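Local atomic coordinates of halocarboxylic acid dehalogenase DehI (Pseudomonas putida, PDB entry 3BJX), a protein that probably hydrolyses the carbon-halogen bond of alpha-halocarboxylic acids, releasing halide, as a Group I haloacid dehalogenase. Residues Thr137-Ala151 with Arg244-Arg258. Sequence-based numbering, arbitrary orientation.
Sequences TALSESMQMRPVGGA and RELVRGLPGSAGVQR. Unlike the reference sequence in segment 244-258: Arg244 (reference Pro).
Ala254 rests its methyl against two side chains of 137-151, with CB 3.7 Å from CB of Ala138 and equally near CG1 of Val148. Val247 completes this apolar centre, its CG1 over the Thr137-Ala138 backbone and its CG2 beside Val148. Two helices of this all-helical fold, 112-143 and 230-248, bring their C-terminal ends together here, the local axes 80° apart. A Schellman motif closes the first: Met145, at positive phi, is its C-prime residue, and Arg146 N returns to Glu141 O. The chain after the second helix then runs back across the first. Gly255 slips past Ser142, its CA 3.3 Å from OG, where a beta-carbon would collide. Beyond Val148 the loops join through backbone, Ala151 N donating to Leu250 O at 3.1 Å.

At the polar edge of the contact, Glu141 is the hub of a salt-bridge network with Arg146, Arg244 and Arg248. Arg244 NE meets OE1 of Glu141 at 3.0 Å, almost straight (169°) and from above the carboxylate plane. The other oxygen, OE2, is gripped from opposite faces of that plane, by Arg248 NH2 at 2.9 Å and Arg146 NE at 2.6 Å. A glutamine in place of Glu141 would probably leave the three guanidinium groups without the negative charge that draws them together. Arg146 also extends to Asp194 of the second subunit, so the cluster borders the dimer interface. Arg248 bends sharply at chi2 (-96°), which swings its guanidinium back over the loop: NE forms a salt bridge to a sulfate ion, probably from the crystallisation liquor, while NH1 gives a hydrogen bond to Pro147 O at 2.6 Å.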
loop_
_atom_site.group_PDB
_atom_site.type_symbol
_atom_site.label_atom_id
_atom_site.label_comp_id
_atom_site.label_asym_id
_atom_site.label_seq_id
_atom_site.Cartn_x
_atom_site.Cartn_y
_atom_site.Cartn_z
ATOM N N THR A 137 8.677 8.616 0.085
ATOM C CA THR A 137 7.604 9.629 0.086
ATOM C C THR A 137 7.780 10.719 -0.983
ATOM O O THR A 137 6.792 11.045 -1.647
ATOM C CB THR A 137 7.376 10.273 1.482
ATOM O OG1 THR A 137 7.273 9.241 2.464
ATOM C CG2 THR A 137 6.065 11.092 1.510
ATOM N N ALA A 138 8.993 11.278 -1.167
ATOM C CA ALA A 138 9.210 12.266 -2.254
ATOM C C ALA A 138 8.894 11.644 -3.615
ATOM O O ALA A 138 8.187 12.235 -4.447
ATOM C CB ALA A 138 10.628 12.824 -2.241
ATOM N N LEU A 139 9.389 10.423 -3.809
ATOM C CA LEU A 139 9.099 9.626 -4.992
ATOM C C LEU A 139 7.620 9.268 -5.176
ATOM O O LEU A 139 7.138 9.338 -6.276
ATOM C CB LEU A 139 9.957 8.358 -5.007
ATOM C CG LEU A 139 11.496 8.428 -5.009
ATOM C CD1 LEU A 139 12.072 7.085 -5.375
ATOM C CD2 LEU A 139 12.053 9.513 -5.915
ATOM N N SER A 140 6.913 8.872 -4.111
ATOM C CA SER A 140 5.551 8.394 -4.252
ATOM C C SER A 140 4.631 9.558 -4.541
ATOM O O SER A 140 3.747 9.480 -5.409
ATOM C CB SER A 140 5.089 7.673 -2.990
ATOM O OG SER A 140 3.720 7.290 -3.103
ATOM N N GLU A 141 4.860 10.651 -3.819
ATOM C CA GLU A 141 4.032 11.839 -3.939
ATOM C C GLU A 141 4.074 12.466 -5.344
ATOM O O GLU A 141 3.029 12.829 -5.909
ATOM C CB GLU A 141 4.464 12.821 -2.848
ATOM C CG GLU A 141 3.366 13.635 -2.196
ATOM C CD GLU A 141 2.149 12.843 -1.761
ATOM O OE1 GLU A 141 2.270 11.694 -1.298
ATOM O OE2 GLU A 141 1.048 13.406 -1.865
ATOM N N SER A 142 5.273 12.573 -5.920
ATOM C CA SER A 142 5.442 13.117 -7.269
ATOM C C SER A 142 4.952 12.142 -8.354
ATOM O O SER A 142 4.334 12.549 -9.356
ATOM C CB SER A 142 6.887 13.560 -7.520
ATOM O OG SER A 142 7.808 12.508 -7.278
HETATM N N MSE A 143 5.224 10.854 -8.143
HETATM C CA MSE A 143 4.633 9.788 -8.948
HETATM C C MSE A 143 3.129 9.974 -9.087
HETATM O O MSE A 143 2.565 9.746 -10.149
HETATM C CB MSE A 143 4.919 8.428 -8.315
HETATM C CG MSE A 143 4.374 7.240 -9.078
HETATM SE SE MSE A 143 4.995 7.215 -10.943
HETATM C CE MSE A 143 6.918 7.424 -10.624
ATOM N N GLN A 144 2.489 10.401 -8.006
ATOM C CA GLN A 144 1.050 10.667 -8.010
ATOM C C GLN A 144 0.623 12.134 -8.316
ATOM O O GLN A 144 -0.485 12.526 -7.994
ATOM C CB GLN A 144 0.414 10.153 -6.711
ATOM C CG GLN A 144 0.505 8.647 -6.548
ATOM C CD GLN A 144 -0.075 8.204 -5.218
ATOM O OE1 GLN A 144 -0.936 8.879 -4.673
ATOM N NE2 GLN A 144 0.395 7.068 -4.690
HETATM N N MSE A 145 1.496 12.916 -8.951
HETATM C CA MSE A 145 1.169 14.289 -9.403
HETATM C C MSE A 145 0.758 15.275 -8.280
HETATM O O MSE A 145 -0.167 16.095 -8.437
HETATM C CB MSE A 145 0.071 14.248 -10.473
HETATM C CG MSE A 145 0.220 13.141 -11.490
HETATM SE SE MSE A 145 1.503 13.643 -12.839
HETATM C CE MSE A 145 0.561 15.160 -13.662
ATOM N N ARG A 146 1.425 15.160 -7.143
ATOM C CA ARG A 146 1.261 16.117 -6.062
ATOM C C ARG A 146 2.615 16.759 -5.805
ATOM O O ARG A 146 3.654 16.142 -6.075
ATOM C CB ARG A 146 0.621 15.475 -4.811
ATOM C CG ARG A 146 -0.909 15.282 -4.956
ATOM C CD ARG A 146 -1.584 14.781 -3.666
ATOM N NE ARG A 146 -1.144 13.440 -3.295
ATOM C CZ ARG A 146 -1.756 12.305 -3.627
ATOM N NH1 ARG A 146 -2.874 12.311 -4.352
ATOM N NH2 ARG A 146 -1.234 11.143 -3.223
ATOM N N PRO A 147 2.612 18.022 -5.339
ATOM C CA PRO A 147 3.867 18.783 -5.277
ATOM C C PRO A 147 4.886 18.298 -4.229
ATOM O O PRO A 147 4.541 17.870 -3.116
ATOM C CB PRO A 147 3.393 20.218 -5.009
ATOM C CG PRO A 147 2.078 20.073 -4.345
ATOM C CD PRO A 147 1.450 18.822 -4.888
ATOM N N VAL A 148 6.150 18.352 -4.614
ATOM C CA VAL A 148 7.214 17.922 -3.745
ATOM C C VAL A 148 8.246 19.048 -3.721
ATOM O O VAL A 148 8.842 19.362 -4.743
ATOM C CB VAL A 148 7.818 16.583 -4.231
ATOM C CG1 VAL A 148 8.996 16.217 -3.401
ATOM C CG2 VAL A 148 6.805 15.499 -4.132
ATOM N N GLY A 149 8.418 19.668 -2.554
ATOM C CA GLY A 149 9.362 20.764 -2.392
ATOM C C GLY A 149 8.958 22.083 -3.026
ATOM O O GLY A 149 7.773 22.317 -3.308
ATOM N N GLY A 150 9.957 22.932 -3.275
ATOM C CA GLY A 150 9.752 24.274 -3.815
ATOM C C GLY A 150 9.456 25.239 -2.687
ATOM O O GLY A 150 9.036 26.379 -2.904
ATOM N N ALA A 151 9.671 24.778 -1.464
ATOM C CA ALA A 151 9.321 25.565 -0.301
ATOM C C ALA A 151 10.353 26.663 -0.050
ATOM O O ALA A 151 11.480 26.603 -0.556
ATOM C CB ALA A 151 9.164 24.669 0.913
ATOM N N ARG A 244 4.873 12.877 4.594
ATOM C CA ARG A 244 4.155 13.499 3.455
ATOM C C ARG A 244 4.271 15.016 3.534
ATOM O O ARG A 244 4.600 15.649 2.558
ATOM C CB ARG A 244 2.684 13.013 3.408
ATOM C CG ARG A 244 1.782 13.522 2.251
ATOM C CD ARG A 244 0.484 12.657 2.120
ATOM N NE ARG A 244 0.624 11.507 1.169
ATOM C CZ ARG A 244 0.149 10.261 1.327
ATOM N NH1 ARG A 244 -0.514 9.905 2.427
ATOM N NH2 ARG A 244 0.358 9.365 0.372
ATOM N N GLU A 245 4.035 15.583 4.716
ATOM C CA GLU A 245 4.151 17.024 4.927
ATOM C C GLU A 245 5.602 17.467 4.819
ATOM O O GLU A 245 5.902 18.504 4.205
ATOM C CB GLU A 245 3.609 17.437 6.297
ATOM C CG GLU A 245 2.143 17.076 6.526
ATOM C CD GLU A 245 1.744 17.167 7.968
ATOM O OE1 GLU A 245 2.631 17.228 8.831
ATOM O OE2 GLU A 245 0.546 17.171 8.251
ATOM N N LEU A 246 6.494 16.690 5.430
ATOM C CA LEU A 246 7.901 17.005 5.384
ATOM C C LEU A 246 8.400 17.085 3.938
ATOM O O LEU A 246 9.193 17.979 3.629
ATOM C CB LEU A 246 8.739 16.041 6.255
ATOM C CG LEU A 246 8.601 16.313 7.757
ATOM C CD1 LEU A 246 9.055 15.136 8.583
ATOM C CD2 LEU A 246 9.360 17.569 8.160
ATOM N N VAL A 247 7.946 16.197 3.042
ATOM C CA VAL A 247 8.425 16.319 1.642
ATOM C C VAL A 247 7.863 17.516 0.881
ATOM O O VAL A 247 8.519 17.991 -0.041
ATOM C CB VAL A 247 8.406 15.000 0.762
ATOM C CG1 VAL A 247 8.736 13.769 1.592
ATOM C CG2 VAL A 247 7.096 14.839 -0.032
ATOM N N ARG A 248 6.669 17.989 1.253
ATOM C CA ARG A 248 6.080 19.210 0.684
ATOM C C ARG A 248 6.922 20.432 0.961
ATOM O O ARG A 248 7.029 21.309 0.106
ATOM C CB ARG A 248 4.713 19.514 1.285
ATOM C CG ARG A 248 3.645 18.606 0.873
ATOM C CD ARG A 248 2.804 19.103 -0.300
ATOM N NE ARG A 248 1.693 18.153 -0.406
ATOM C CZ ARG A 248 1.745 16.972 -1.019
ATOM N NH1 ARG A 248 2.824 16.579 -1.678
ATOM N NH2 ARG A 248 0.694 16.185 -0.978
ATOM N N GLY A 249 7.483 20.477 2.176
ATOM C CA GLY A 249 8.259 21.608 2.682
ATOM C C GLY A 249 9.718 21.522 2.294
ATOM O O GLY A 249 10.524 22.368 2.679
ATOM N N LEU A 250 10.082 20.511 1.518
ATOM C CA LEU A 250 11.476 20.380 1.111
ATOM C C LEU A 250 11.911 21.636 0.341
ATOM O O LEU A 250 11.094 22.245 -0.369
ATOM C CB LEU A 250 11.684 19.135 0.254
ATOM C CG LEU A 250 12.110 17.840 0.941
ATOM C CD1 LEU A 250 12.009 16.675 -0.022
ATOM C CD2 LEU A 250 13.551 17.946 1.458
ATOM N N PRO A 251 13.184 22.056 0.518
ATOM C CA PRO A 251 13.729 23.053 -0.401
ATOM C C PRO A 251 14.122 22.368 -1.716
ATOM O O PRO A 251 14.509 21.181 -1.716
ATOM C CB PRO A 251 14.982 23.554 0.338
ATOM C CG PRO A 251 15.402 22.421 1.190
ATOM C CD PRO A 251 14.159 21.660 1.556
ATOM N N GLY A 252 14.020 23.095 -2.824
ATOM C CA GLY A 252 14.337 22.532 -4.126
ATOM C C GLY A 252 13.288 21.542 -4.583
ATOM O O GLY A 252 12.114 21.672 -4.251
ATOM N N SER A 253 13.724 20.548 -5.347
ATOM C CA SER A 253 12.841 19.538 -5.914
ATOM C C SER A 253 13.359 18.147 -5.579
ATOM O O SER A 253 14.557 17.947 -5.333
ATOM C CB SER A 253 12.756 19.699 -7.434
ATOM O OG SER A 253 12.271 20.988 -7.762
ATOM N N ALA A 254 12.437 17.197 -5.576
ATOM C CA ALA A 254 12.745 15.809 -5.349
ATOM C C ALA A 254 11.743 15.016 -6.162
ATOM O O ALA A 254 10.744 15.571 -6.653
ATOM C CB ALA A 254 12.632 15.481 -3.879
ATOM N N GLY A 255 12.017 13.730 -6.338
ATOM C CA GLY A 255 11.109 12.855 -7.074
ATOM C C GLY A 255 11.064 13.151 -8.556
ATOM O O GLY A 255 11.862 13.939 -9.060
ATOM N N VAL A 256 10.141 12.487 -9.250
ATOM C CA VAL A 256 9.886 12.711 -10.685
ATOM C C VAL A 256 8.407 12.426 -10.981
ATOM O O VAL A 256 7.861 11.387 -10.583
ATOM C CB VAL A 256 10.933 11.963 -11.643
ATOM C CG1 VAL A 256 11.183 10.526 -11.246
ATOM C CG2 VAL A 256 10.550 12.060 -13.115
ATOM N N GLN A 257 7.750 13.392 -11.623
ATOM C CA GLN A 257 6.300 13.345 -11.856
ATOM C C GLN A 257 5.997 12.263 -12.882
ATOM O O GLN A 257 6.830 11.999 -13.759
ATOM C CB GLN A 257 5.779 14.703 -12.328
ATOM C CG GLN A 257 6.163 15.896 -11.435
ATOM C CD GLN A 257 5.110 16.236 -10.374
ATOM O OE1 GLN A 257 3.947 16.503 -10.705
ATOM N NE2 GLN A 257 5.524 16.260 -9.096
ATOM N N ARG A 258 4.827 11.635 -12.769
ATOM C CA ARG A 258 4.442 10.524 -13.643
ATOM C C ARG A 258 4.297 10.917 -15.115
ATOM O O ARG A 258 4.505 10.083 -16.005
ATOM C CB ARG A 258 3.159 9.862 -13.143
ATOM C CG ARG A 258 2.434 9.005 -14.164
ATOM C CD ARG A 258 1.271 8.231 -13.538
ATOM N NE ARG A 258 0.260 9.081 -12.898
ATOM C CZ ARG A 258 -0.663 9.783 -13.550
ATOM N NH1 ARG A 258 -0.714 9.773 -14.888
ATOM N NH2 ARG A 258 -1.535 10.512 -12.864
HETATM O O HOH W 1 12.571 25.850 -2.841
#